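Local atomic coordinates of thrombomodulin (Homo sapiens, PDB entry 1DX5), a protein that acts as an endothelial cell receptor that serves as cofactor for thrombin in activating protein C, starting an anticoagulant pathway. Residues E13-P18 with L25-E30; C51-D56 with F75-I80; G86-G91 with G98-I103. All coordinates share one frame; numbering follows the deposited sequence.

Contact 1. Residues E13-P18 with L25-E30; sequences EYQCQP and LCVCAE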
ATOM      1  N   GLU E  13      32.862  -3.232  10.942  1.00 19.76           N
ATOM      2  CA  GLU E  13      31.677  -2.659  11.557  1.00 17.59           C
ATOM      3  C   GLU E  13      31.415  -3.254  12.931  1.00 17.38           C
ATOM      4  O   GLU E  13      31.012  -2.542  13.863  1.00 17.86           O
ATOM      5  CB  GLU E  13      30.451  -2.917  10.687  1.00 19.19           C
ATOM      6  CG  GLU E  13      29.137  -2.517  11.350  1.00 17.58           C
ATOM      7  CD  GLU E  13      27.866  -3.059  10.556  1.00 19.81           C
ATOM      8  OE1 GLU E  13      27.854  -2.935   9.323  1.00 23.28           O
ATOM      9  OE2 GLU E  13      26.949  -3.606  11.200  1.00 23.32           O
ATOM     10  N   TYR E  14      31.587  -4.568  13.045  1.00 15.72           N
ATOM     11  CA  TYR E  14      31.329  -5.225  14.308  1.00 11.95           C
ATOM     12  C   TYR E  14      32.601  -5.700  15.017  1.00 11.16           C
ATOM     13  O   TYR E  14      33.046  -5.064  15.960  1.00 12.77           O
ATOM     14  CB  TYR E  14      30.294  -6.337  14.131  1.00  8.93           C
ATOM     15  CG  TYR E  14      29.776  -6.875  15.451  1.00 11.37           C
ATOM     16  CD1 TYR E  14      28.943  -6.101  16.273  1.00 12.76           C
ATOM     17  CD2 TYR E  14      30.166  -8.132  15.907  1.00  9.16           C
ATOM     18  CE1 TYR E  14      28.517  -6.574  17.527  1.00 16.70           C
ATOM     19  CE2 TYR E  14      29.753  -8.613  17.152  1.00 14.00           C
ATOM     20  CZ  TYR E  14      28.930  -7.834  17.953  1.00 16.26           C
ATOM     21  OH  TYR E  14      28.508  -8.331  19.157  1.00 17.95           O
ATOM     22  N   GLN E  15      33.184  -6.804  14.565  1.00 11.81           N
ATOM     23  CA  GLN E  15      34.414  -7.330  15.153  1.00 13.90           C
ATOM     24  C   GLN E  15      35.402  -7.752  14.090  1.00 13.01           C
ATOM     25  O   GLN E  15      35.057  -7.862  12.909  1.00 12.44           O
ATOM     26  CB  GLN E  15      34.139  -8.522  16.069  1.00 17.85           C
ATOM     27  CG  GLN E  15      33.520  -8.148  17.422  1.00 25.41           C
ATOM     28  CD  GLN E  15      33.113  -9.448  18.276  1.00 30.40           C
ATOM     29  OE1 GLN E  15      32.784  -9.246  19.452  1.00 32.58           O
ATOM     30  NE2 GLN E  15      33.140 -10.650  17.699  1.00 29.04           N
ATOM     31  N   CYS E  16      36.618  -8.039  14.539  1.00 12.53           N
ATOM     32  CA  CYS E  16      37.708  -8.462  13.673  1.00 11.32           C
ATOM     33  C   CYS E  16      38.372  -9.676  14.298  1.00 11.31           C
ATOM     34  O   CYS E  16      38.626  -9.695  15.501  1.00 10.12           O
ATOM     35  CB  CYS E  16      38.753  -7.338  13.544  1.00 11.77           C
ATOM     36  SG  CYS E  16      40.162  -7.731  12.450  1.00 12.90           S
ATOM     37  N   GLN E  17      38.619 -10.698  13.483  1.00 11.91           N
ATOM     38  CA  GLN E  17      39.287 -11.910  13.935  1.00 15.13           C
ATOM     39  C   GLN E  17      40.515 -12.106  13.050  1.00 16.48           C
ATOM     40  O   GLN E  17      40.411 -12.120  11.820  1.00 17.43           O
ATOM     41  CB  GLN E  17      38.365 -13.129  13.818  1.00 15.34           C
ATOM     42  CG  GLN E  17      37.258 -13.173  14.831  1.00 17.54           C
ATOM     43  CD  GLN E  17      36.320 -14.470  14.664  1.00 21.55           C
ATOM     44  OE1 GLN E  17      36.352 -15.021  13.566  1.00 20.14           O
ATOM     45  NE2 GLN E  17      35.556 -14.866  15.673  1.00 21.51           N
ATOM     46  N   PRO E  18      41.700 -12.228  13.663  1.00 18.18           N
ATOM     47  CA  PRO E  18      42.935 -12.417  12.896  1.00 23.54           C
ATOM     48  C   PRO E  18      43.118 -13.829  12.342  1.00 26.54           C
ATOM     49  O   PRO E  18      42.688 -14.825  12.938  1.00 26.52           O
ATOM     50  CB  PRO E  18      44.021 -12.060  13.907  1.00 22.86           C
ATOM     51  CG  PRO E  18      43.437 -12.541  15.196  1.00 23.36           C
ATOM     52  CD  PRO E  18      41.986 -12.087  15.103  1.00 21.22           C
ATOM     53  N   LEU E  25      39.794 -11.000   9.310  1.00 17.64           N
ATOM     54  CA  LEU E  25      38.488 -11.177   8.756  1.00 14.34           C
ATOM     55  C   LEU E  25      37.490 -10.441   9.630  1.00 11.21           C
ATOM     56  O   LEU E  25      37.501 -10.560  10.860  1.00  8.91           O
ATOM     57  CB  LEU E  25      38.190 -12.676   8.682  1.00 18.17           C
ATOM     58  CG  LEU E  25      37.120 -13.252   7.760  1.00 20.72           C
ATOM     59  CD1 LEU E  25      35.799 -12.978   8.378  1.00 26.41           C
ATOM     60  CD2 LEU E  25      37.214 -12.674   6.349  1.00 11.59           C
ATOM     61  N   CYS E  26      36.672  -9.623   8.983  1.00 10.39           N
ATOM     62  CA  CYS E  26      35.632  -8.886   9.669  1.00  9.10           C
ATOM     63  C   CYS E  26      34.473  -9.860   9.871  1.00 10.40           C
ATOM     64  O   CYS E  26      34.019 -10.498   8.913  1.00 10.03           O
ATOM     65  CB  CYS E  26      35.148  -7.726   8.803  1.00 13.04           C
ATOM     66  SG  CYS E  26      36.276  -6.316   8.711  1.00 11.76           S
ATOM     67  N   VAL E  27      34.007  -9.970  11.114  1.00  8.72           N
ATOM     68  CA  VAL E  27      32.907 -10.857  11.454  1.00  7.76           C
ATOM     69  C   VAL E  27      31.773 -10.098  12.137  1.00 11.09           C
ATOM     70  O   VAL E  27      31.899  -8.903  12.486  1.00  6.32           O
ATOM     71  CB  VAL E  27      33.376 -12.075  12.342  1.00  7.27           C
ATOM     72  CG1 VAL E  27      34.291 -13.029  11.512  1.00  5.04           C
ATOM     73  CG2 VAL E  27      34.156 -11.580  13.555  1.00  5.64           C
ATOM     74  N   CYS E  28      30.666 -10.807  12.328  1.00  8.85           N
ATOM     75  CA  CYS E  28      29.490 -10.222  12.920  1.00 11.19           C
ATOM     76  C   CYS E  28      28.987 -10.995  14.120  1.00 11.78           C
ATOM     77  O   CYS E  28      29.550 -12.024  14.494  1.00 13.33           O
ATOM     78  CB  CYS E  28      28.404 -10.125  11.852  1.00  8.22           C
ATOM     79  SG  CYS E  28      28.994  -9.298  10.349  1.00 11.22           S
ATOM     80  N   ALA E  29      27.956 -10.448  14.757  1.00 12.48           N
ATOM     81  CA  ALA E  29      27.331 -11.087  15.917  1.00 11.50           C
ATOM     82  C   ALA E  29      26.533 -12.279  15.425  1.00  9.77           C
ATOM     83  O   ALA E  29      26.230 -12.376  14.231  1.00 10.96           O
ATOM     84  CB  ALA E  29      26.403 -10.104  16.620  1.00 10.34           C
ATOM     85  N   GLU E  30      26.189 -13.182  16.338  1.00  9.70           N
ATOM     86  CA  GLU E  30      25.407 -14.354  15.981  1.00  9.98           C
ATOM     87  C   GLU E  30      24.078 -13.860  15.407  1.00  5.66           C
ATOM     88  O   GLU E  30      23.537 -12.862  15.881  1.00  6.67           O
ATOM     89  CB  GLU E  30      25.197 -15.258  17.199  1.00 11.06           C
ATOM     90  CG  GLU E  30      24.539 -14.565  18.372  1.00 21.07           C
TER
HETATM   91  O   HOH W   1      32.368  -6.485  11.053  1.00 10.13           O
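The beta hairpin of the fourth EGF-like domain, strand 15-18 against strand 24-27, makes this contact, with Q15 facing V27, C16 facing C26 and Q17 facing L25. The strands are antiparallel, and their short axes come within 4.6 Å. Q15 and V27 are a hydrogen-bonded pair: Q15 N donates to V27 O at 3.2 Å, and V27 N donates back to Q15 O. Q17 and L25 form the second such pair. Here Q17 N donates to L25 O and L25 N to Q17 O, at 2.9 and 2.8 Å. C16 and C26 lie between them as a non-hydrogen-bonded pair, and their CA atoms make CA-H...O contacts with L25 O and Q15 O.

Q15, Q17, L25 and V27 share one face of the hairpin. On it the Q17 side chain crosses V27 at about a right angle. CG of Q17 lies 3.7 Å from V27 CG2, and its amide oxygen OE1 is 3.5 Å from V27 CG1. C16 and C26 share the other face, where their sulfurs form disulfides with C7 and C12.

Beyond the paired strands, with CG anti to the backbone N (chi1 -168°), the Y14 ring swings across the chain at C28 and A29. The methyl CB of A29 sits over the ring face, 4.0 Å from the centroid, as a CH-pi contact. V27 O meets the edge of the same ring in plane. Water 1 accepts from Y14 N and donates to V27 O at 2.8 Å. V27 O therefore takes two donors, the water and Q15 N. Four backbone bonds thus hold this surface hairpin, C16 and C26 tie one face covalently to C7 and C12, and Q17 packs on V27 on the other.

Contact 2. Residues C51-D56 with F75-I80; sequences CPADCD and FICTDI. With CA (calcium ion), chain N.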
ATOM      1  N   CYS E  51      12.704 -14.809  13.381  1.00  9.89           N
ATOM      2  CA  CYS E  51      13.865 -14.364  14.159  1.00 10.80           C
ATOM      3  C   CYS E  51      13.559 -12.891  14.436  1.00 11.02           C
ATOM      4  O   CYS E  51      12.819 -12.264  13.679  1.00 12.78           O
ATOM      5  CB  CYS E  51      15.169 -14.423  13.332  1.00 13.55           C
ATOM      6  SG  CYS E  51      15.775 -16.049  12.770  1.00 12.13           S
ATOM      7  N   PRO E  52      14.065 -12.339  15.546  1.00  8.42           N
ATOM      8  CA  PRO E  52      13.813 -10.923  15.858  1.00  9.87           C
ATOM      9  C   PRO E  52      14.352 -10.042  14.726  1.00  5.42           C
ATOM     10  O   PRO E  52      15.367 -10.351  14.130  1.00  7.39           O
ATOM     11  CB  PRO E  52      14.629 -10.706  17.137  1.00  4.43           C
ATOM     12  CG  PRO E  52      14.573 -12.061  17.788  1.00  9.66           C
ATOM     13  CD  PRO E  52      14.820 -12.991  16.630  1.00  7.53           C
ATOM     14  N   ALA E  53      13.643  -8.972  14.401  1.00  9.45           N
ATOM     15  CA  ALA E  53      14.086  -8.066  13.340  1.00 10.99           C
ATOM     16  C   ALA E  53      15.297  -7.249  13.760  1.00 11.25           C
ATOM     17  O   ALA E  53      15.567  -7.059  14.946  1.00 11.09           O
ATOM     18  CB  ALA E  53      12.950  -7.124  12.929  1.00 12.85           C
ATOM     19  N   ASP E  54      16.037  -6.778  12.772  1.00 10.50           N
ATOM     20  CA  ASP E  54      17.193  -5.959  13.047  1.00 10.81           C
ATOM     21  C   ASP E  54      16.699  -4.513  13.117  1.00 10.56           C
ATOM     22  O   ASP E  54      16.535  -3.863  12.083  1.00  8.48           O
ATOM     23  CB  ASP E  54      18.224  -6.145  11.934  1.00 11.23           C
ATOM     24  CG  ASP E  54      19.467  -5.184  12.097  1.00  8.76           C
ATOM     25  OD1 ASP E  54      19.757  -4.775  13.236  1.00 13.74           O
ATOM     26  OD2 ASP E  54      20.092  -4.873  11.072  1.00 13.56           O
ATOM     27  N   CYS E  55      16.412  -4.035  14.332  1.00  9.98           N
ATOM     28  CA  CYS E  55      15.918  -2.668  14.517  1.00 12.68           C
ATOM     29  C   CYS E  55      16.967  -1.681  15.020  1.00 12.72           C
ATOM     30  O   CYS E  55      17.799  -2.012  15.869  1.00 13.82           O
ATOM     31  CB  CYS E  55      14.717  -2.663  15.456  1.00 11.50           C
ATOM     32  SG  CYS E  55      13.436  -3.866  14.989  1.00 13.97           S
ATOM     33  N   ASP E  56      16.950  -0.474  14.460  1.00 13.55           N
ATOM     34  CA  ASP E  56      17.894   0.563  14.849  1.00 16.16           C
ATOM     35  C   ASP E  56      17.376   1.357  16.048  1.00 18.91           C
ATOM     36  O   ASP E  56      16.368   2.042  15.953  1.00 22.12           O
ATOM     37  CB  ASP E  56      18.129   1.492  13.664  1.00 20.37           C
ATOM     38  CG  ASP E  56      19.268   2.594  13.942  1.00 21.03           C
ATOM     39  OD1 ASP E  56      19.690   2.783  15.098  1.00 22.76           O
ATOM     40  OD2 ASP E  56      19.681   3.241  12.969  1.00 24.87           O
ATOM     41  N   PHE E  75       7.870  -6.972  16.348  1.00 12.27           N
ATOM     42  CA  PHE E  75       9.083  -6.640  15.599  1.00 13.20           C
ATOM     43  C   PHE E  75       9.898  -7.896  15.297  1.00 12.93           C
ATOM     44  O   PHE E  75      11.107  -7.979  15.550  1.00 12.54           O
ATOM     45  CB  PHE E  75       9.915  -5.589  16.343  1.00 15.53           C
ATOM     46  CG  PHE E  75       9.182  -4.299  16.592  1.00 12.76           C
ATOM     47  CD1 PHE E  75       9.026  -3.371  15.583  1.00 11.15           C
ATOM     48  CD2 PHE E  75       8.637  -4.028  17.840  1.00 15.54           C
ATOM     49  CE1 PHE E  75       8.340  -2.181  15.811  1.00 14.67           C
ATOM     50  CE2 PHE E  75       7.950  -2.843  18.080  1.00 15.98           C
ATOM     51  CZ  PHE E  75       7.801  -1.922  17.064  1.00 14.95           C
ATOM     52  N   ILE E  76       9.209  -8.879  14.731  1.00  9.50           N
ATOM     53  CA  ILE E  76       9.832 -10.146  14.387  1.00 12.97           C
ATOM     54  C   ILE E  76       9.738 -10.374  12.895  1.00  9.55           C
ATOM     55  O   ILE E  76       8.738 -10.052  12.282  1.00 12.39           O
ATOM     56  CB  ILE E  76       9.137 -11.325  15.111  1.00 13.90           C
ATOM     57  CG1 ILE E  76       9.206 -11.109  16.619  1.00 17.07           C
ATOM     58  CG2 ILE E  76       9.842 -12.627  14.791  1.00 16.54           C
ATOM     59  CD1 ILE E  76       8.390 -12.085  17.403  1.00 24.94           C
ATOM     60  N   CYS E  77      10.794 -10.921  12.316  1.00 10.80           N
ATOM     61  CA  CYS E  77      10.821 -11.220  10.898  1.00 10.18           C
ATOM     62  C   CYS E  77      10.331 -12.647  10.733  1.00 10.37           C
ATOM     63  O   CYS E  77      10.909 -13.578  11.290  1.00 12.53           O
ATOM     64  CB  CYS E  77      12.247 -11.103  10.373  1.00 11.60           C
ATOM     65  SG  CYS E  77      12.929  -9.426  10.455  1.00 13.12           S
ATOM     66  N   THR E  78       9.267 -12.818   9.964  1.00 13.08           N
ATOM     67  CA  THR E  78       8.702 -14.143   9.741  1.00 10.92           C
ATOM     68  C   THR E  78       8.862 -14.549   8.264  1.00 10.60           C
ATOM     69  O   THR E  78       8.850 -13.704   7.366  1.00  8.51           O
ATOM     70  CB  THR E  78       7.221 -14.202  10.204  1.00 10.24           C
ATOM     71  OG1 THR E  78       6.725 -15.544  10.075  1.00 18.25           O
ATOM     72  CG2 THR E  78       6.368 -13.294   9.366  1.00 15.24           C
ATOM     73  N   ASP E  79       9.051 -15.839   8.025  1.00  8.33           N
ATOM     74  CA  ASP E  79       9.245 -16.348   6.673  1.00  8.64           C
ATOM     75  C   ASP E  79       8.027 -16.206   5.761  1.00  9.70           C
ATOM     76  O   ASP E  79       6.886 -16.421   6.176  1.00  7.95           O
ATOM     77  CB  ASP E  79       9.672 -17.816   6.738  1.00  7.58           C
ATOM     78  CG  ASP E  79       9.860 -18.477   5.282  1.00 13.60           C
ATOM     79  OD1 ASP E  79      10.675 -17.975   4.473  1.00 18.27           O
ATOM     80  OD2 ASP E  79       9.176 -19.475   5.005  1.00 13.18           O
ATOM     81  N   ILE E  80       8.286 -15.783   4.529  1.00  8.82           N
ATOM     82  CA  ILE E  80       7.243 -15.671   3.520  1.00 10.15           C
ATOM     83  C   ILE E  80       7.141 -17.066   2.870  1.00  9.47           C
ATOM     84  O   ILE E  80       8.136 -17.610   2.400  1.00 11.12           O
ATOM     85  CB  ILE E  80       7.609 -14.639   2.433  1.00  7.98           C
ATOM     86  CG1 ILE E  80       7.734 -13.250   3.049  1.00  5.54           C
ATOM     87  CG2 ILE E  80       6.512 -14.609   1.342  1.00 12.24           C
ATOM     88  CD1 ILE E  80       8.229 -12.178   2.075  1.00  4.79           C
TER
HETATM   89 CA    CA N 502      10.105 -18.937   2.348  1.00  8.54          CA
HETATM   90  O   HOH W   2      14.004  -7.189  17.220  1.00 25.59           O
HETATM   91  O   HOH W   3      11.256 -16.846   1.933  1.00 14.51           O
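A53 sets its methyl CB against the sulfur of C77, 3.4 Å from SG. CB is also 3.3 Å from F75 O, the acceptor for A53 N at 3.0 Å, so the small side chain fits closely beside its own backbone bond. With SG anti to its carbonyl carbon (chi1 -65°), the C77 sulfur lies against A53 and continues into the disulfide with C65. C51 and C77 are an antiparallel hydrogen-bonded pair. C77 N donates to C51 O at 2.8 Å, and C51 N donates back to C77 O. The branch methyl CG2 of I76 comes in beside C51 O, at 3.2 Å. At the far end C55 SG lies 4.1 Å from F75 CB and obliquely to the F75 ring, as a sulfur-aromatic contact. Water 2 donates to A53 O, with a weak second bond to F75 O.

F75 and I76 form a G1 beta bulge opposite D72. Past the paired residues, D79 binds calcium through both carboxylate oxygens, with OD1 at 2.4 Å, and I80 binds it through its carbonyl O. Strands 50-55 and 76-79 are the two central strands of the fifth EGF-like domain's sheet. Strand 63-64 flanks the first and strand 69-72 the second, while M44 of strand 42-44 packs against C51 and C77.

Contact 3. Residues G86-G91 with G98-I103; sequences GGFCSG and GTFECI. With CA (calcium ion), chain N.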
ATOM      1  N   GLY E  86       1.768 -18.315  -3.597  1.00 17.65           N
ATOM      2  CA  GLY E  86       1.522 -18.451  -5.024  1.00 16.45           C
ATOM      3  C   GLY E  86       2.186 -17.339  -5.819  1.00 19.39           C
ATOM      4  O   GLY E  86       2.681 -16.357  -5.239  1.00 17.92           O
ATOM      5  N   GLY E  87       2.267 -17.525  -7.136  1.00 17.54           N
ATOM      6  CA  GLY E  87       2.869 -16.518  -7.994  1.00 19.53           C
ATOM      7  C   GLY E  87       4.383 -16.499  -8.085  1.00 20.83           C
ATOM      8  O   GLY E  87       4.932 -15.797  -8.934  1.00 27.18           O
ATOM      9  N   PHE E  88       5.066 -17.250  -7.227  1.00 19.00           N
ATOM     10  CA  PHE E  88       6.532 -17.291  -7.233  1.00 17.87           C
ATOM     11  C   PHE E  88       7.101 -18.458  -8.020  1.00 19.40           C
ATOM     12  O   PHE E  88       8.209 -18.375  -8.564  1.00 18.64           O
ATOM     13  CB  PHE E  88       7.075 -17.363  -5.800  1.00 14.51           C
ATOM     14  CG  PHE E  88       6.928 -16.083  -5.033  1.00 18.56           C
ATOM     15  CD1 PHE E  88       7.896 -15.085  -5.128  1.00 17.46           C
ATOM     16  CD2 PHE E  88       5.828 -15.881  -4.200  1.00 14.78           C
ATOM     17  CE1 PHE E  88       7.769 -13.902  -4.397  1.00 19.87           C
ATOM     18  CE2 PHE E  88       5.691 -14.712  -3.472  1.00 14.54           C
ATOM     19  CZ  PHE E  88       6.659 -13.716  -3.564  1.00 17.86           C
ATOM     20  N   CYS E  89       6.353 -19.557  -8.035  1.00 21.56           N
ATOM     21  CA  CYS E  89       6.757 -20.773  -8.723  1.00 23.98           C
ATOM     22  C   CYS E  89       5.556 -21.431  -9.403  1.00 24.84           C
ATOM     23  O   CYS E  89       4.540 -21.691  -8.763  1.00 23.48           O
ATOM     24  CB  CYS E  89       7.387 -21.730  -7.707  1.00 25.20           C
ATOM     25  SG  CYS E  89       7.864 -23.368  -8.330  1.00 25.40           S
ATOM     26  N   SER E  90       5.678 -21.669 -10.710  1.00 24.88           N
ATOM     27  CA  SER E  90       4.618 -22.301 -11.491  1.00 27.58           C
ATOM     28  C   SER E  90       4.713 -23.837 -11.480  1.00 28.51           C
ATOM     29  O   SER E  90       3.729 -24.533 -11.749  1.00 29.57           O
ATOM     30  CB  SER E  90       4.611 -21.760 -12.922  1.00 26.27           C
ATOM     31  OG  SER E  90       5.909 -21.781 -13.486  1.00 30.24           O
ATOM     32  N   GLY E  91       5.892 -24.353 -11.147  1.00 28.94           N
ATOM     33  CA  GLY E  91       6.083 -25.790 -11.067  1.00 28.49           C
ATOM     34  C   GLY E  91       5.868 -26.291  -9.644  1.00 27.04           C
ATOM     35  O   GLY E  91       5.005 -25.783  -8.929  1.00 25.45           O
ATOM     36  N   GLY E  98      13.538 -18.185   4.204  1.00 11.54           N
ATOM     37  CA  GLY E  98      14.289 -17.153   3.495  1.00 12.80           C
ATOM     38  C   GLY E  98      14.173 -17.160   1.987  1.00 10.11           C
ATOM     39  O   GLY E  98      14.467 -16.169   1.336  1.00 13.95           O
ATOM     40  N   THR E  99      13.805 -18.298   1.416  1.00 12.11           N
ATOM     41  CA  THR E  99      13.631 -18.418  -0.033  1.00 12.19           C
ATOM     42  C   THR E  99      12.713 -19.616  -0.324  1.00 11.67           C
ATOM     43  O   THR E  99      11.872 -19.970   0.502  1.00 13.36           O
ATOM     44  CB  THR E  99      15.003 -18.529  -0.765  1.00 14.27           C
ATOM     45  OG1 THR E  99      14.792 -18.631  -2.177  1.00 13.10           O
ATOM     46  CG2 THR E  99      15.813 -19.733  -0.268  1.00 13.35           C
ATOM     47  N   PHE E 100      12.837 -20.210  -1.500  1.00 14.00           N
ATOM     48  CA  PHE E 100      12.012 -21.360  -1.861  1.00 15.63           C
ATOM     49  C   PHE E 100      12.687 -22.143  -2.980  1.00 16.20           C
ATOM     50  O   PHE E 100      13.549 -21.613  -3.688  1.00 16.84           O
ATOM     51  CB  PHE E 100      10.621 -20.899  -2.331  1.00 14.91           C
ATOM     52  CG  PHE E 100      10.651 -20.042  -3.588  1.00 15.80           C
ATOM     53  CD1 PHE E 100      10.879 -18.663  -3.505  1.00 12.77           C
ATOM     54  CD2 PHE E 100      10.469 -20.619  -4.847  1.00 14.80           C
ATOM     55  CE1 PHE E 100      10.923 -17.876  -4.652  1.00 13.75           C
ATOM     56  CE2 PHE E 100      10.509 -19.846  -6.007  1.00 14.97           C
ATOM     57  CZ  PHE E 100      10.738 -18.470  -5.912  1.00 17.61           C
ATOM     58  N   GLU E 101      12.333 -23.420  -3.104  1.00 16.91           N
ATOM     59  CA  GLU E 101      12.877 -24.249  -4.181  1.00 16.04           C
ATOM     60  C   GLU E 101      11.774 -24.502  -5.212  1.00 15.58           C
ATOM     61  O   GLU E 101      10.666 -24.923  -4.873  1.00 12.86           O
ATOM     62  CB  GLU E 101      13.399 -25.581  -3.668  1.00 13.96           C
ATOM     63  CG  GLU E 101      14.167 -26.334  -4.741  1.00 15.36           C
ATOM     64  CD  GLU E 101      14.341 -27.885  -4.404  1.00 14.83           C
ATOM     65  OE1 GLU E 101      13.656 -28.381  -3.485  1.00 19.76           O
ATOM     66  OE2 GLU E 101      15.149 -28.548  -5.081  1.00 20.32           O
ATOM     67  N   CYS E 102      12.077 -24.208  -6.469  1.00 18.44           N
ATOM     68  CA  CYS E 102      11.112 -24.385  -7.536  1.00 20.63           C
ATOM     69  C   CYS E 102      11.635 -25.437  -8.501  1.00 21.42           C
ATOM     70  O   CYS E 102      12.741 -25.316  -9.030  1.00 18.26           O
ATOM     71  CB  CYS E 102      10.884 -23.050  -8.257  1.00 22.46           C
ATOM     72  SG  CYS E 102       9.516 -23.035  -9.461  1.00 20.68           S
ATOM     73  N   ILE E 103      10.885 -26.527  -8.626  1.00 23.95           N
ATOM     74  CA  ILE E 103      11.256 -27.598  -9.539  1.00 28.95           C
ATOM     75  C   ILE E 103      10.560 -27.340 -10.872  1.00 31.92           C
ATOM     76  O   ILE E 103       9.334 -27.151 -10.922  1.00 31.17           O
ATOM     77  CB  ILE E 103      10.869 -29.009  -9.001  1.00 28.49           C
ATOM     78  CG1 ILE E 103      11.801 -29.435  -7.855  1.00 26.56           C
ATOM     79  CG2 ILE E 103      11.002 -30.034 -10.110  1.00 27.71           C
ATOM     80  CD1 ILE E 103      11.522 -28.791  -6.544  1.00 28.49           C
TER
HETATM   81 CA    CA N 502      10.105 -18.937   2.348  1.00  8.54          CA
HETATM   82  O   HOH W   3      11.256 -16.846   1.933  1.00 14.51           O
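F88 and F100 meet as an offset edge-to-face pair, with the edge of F88 directed to the face of F100. The centroids are 5.9 Å apart and the planes are at 60°. The two side chains cross at about a right angle. F88 also lays its CB over the F100 face, 4.2 Å from the centroid, as a CH-pi contact. Its CG is anti to the carbonyl carbon, and the end of the side chain leads away from segment 98-103. F100 takes the less common rotamer: CG lies between its backbone N and carbonyl carbon, with chi1 63°. This lifts the ring up to the loop 86-91, where CZ is 3.7 Å from F88 O and CE2 is 4.0 Å from C89 CB. E82 of helix 82-85 touches both side chains.

Beside the aromatic pair, C89 and C102 form a disulfide, SG to SG 2.0 Å. Both sulfurs are anti to their own backbone N. The CB-SG-SG-CB torsion of 85° is nearly perpendicular, as a relaxed disulfide prefers. Farther on, G91 brings its CA to 3.5 Å from I103 O, a CA-H...O contact.

No hydrogen bond links the two segments; the covalent bridge and the phenylalanines carry the contact. At the other end of 98-103, T99 O binds the calcium ion at 2.8 Å, joining ligands from D79, I80, E82, N95 and L96. The C89-C102 bridge is the second-to-fourth cysteine link of an EGF-like fold, and the calcium site at its N-terminal end marks the calcium-binding type, here the sixth domain of thrombomodulin.

The three contacts lie in series along the chain, one in each of EGF-like domains 4, 5 and 6. Contacts 1 and 2 are surface contacts between antiparallel strands and rely mainly on backbone hydrogen bonds. Contact 3 is partly buried, joins a loop to a strand, and relies on aromatic rings and a disulfide. The cysteines of contacts 1 and 2 instead bond to partners outside their segments. Contact 1 does not touch contact 2; their nearest atoms are about 7 Å apart. Contacts 2 and 3 touch: G98 N meets D79 OD1 in a probable hydrogen bond, and each contact supplies calcium ligands, D79 and I80 in contact 2 and T99 in contact 3, with water 3 shared.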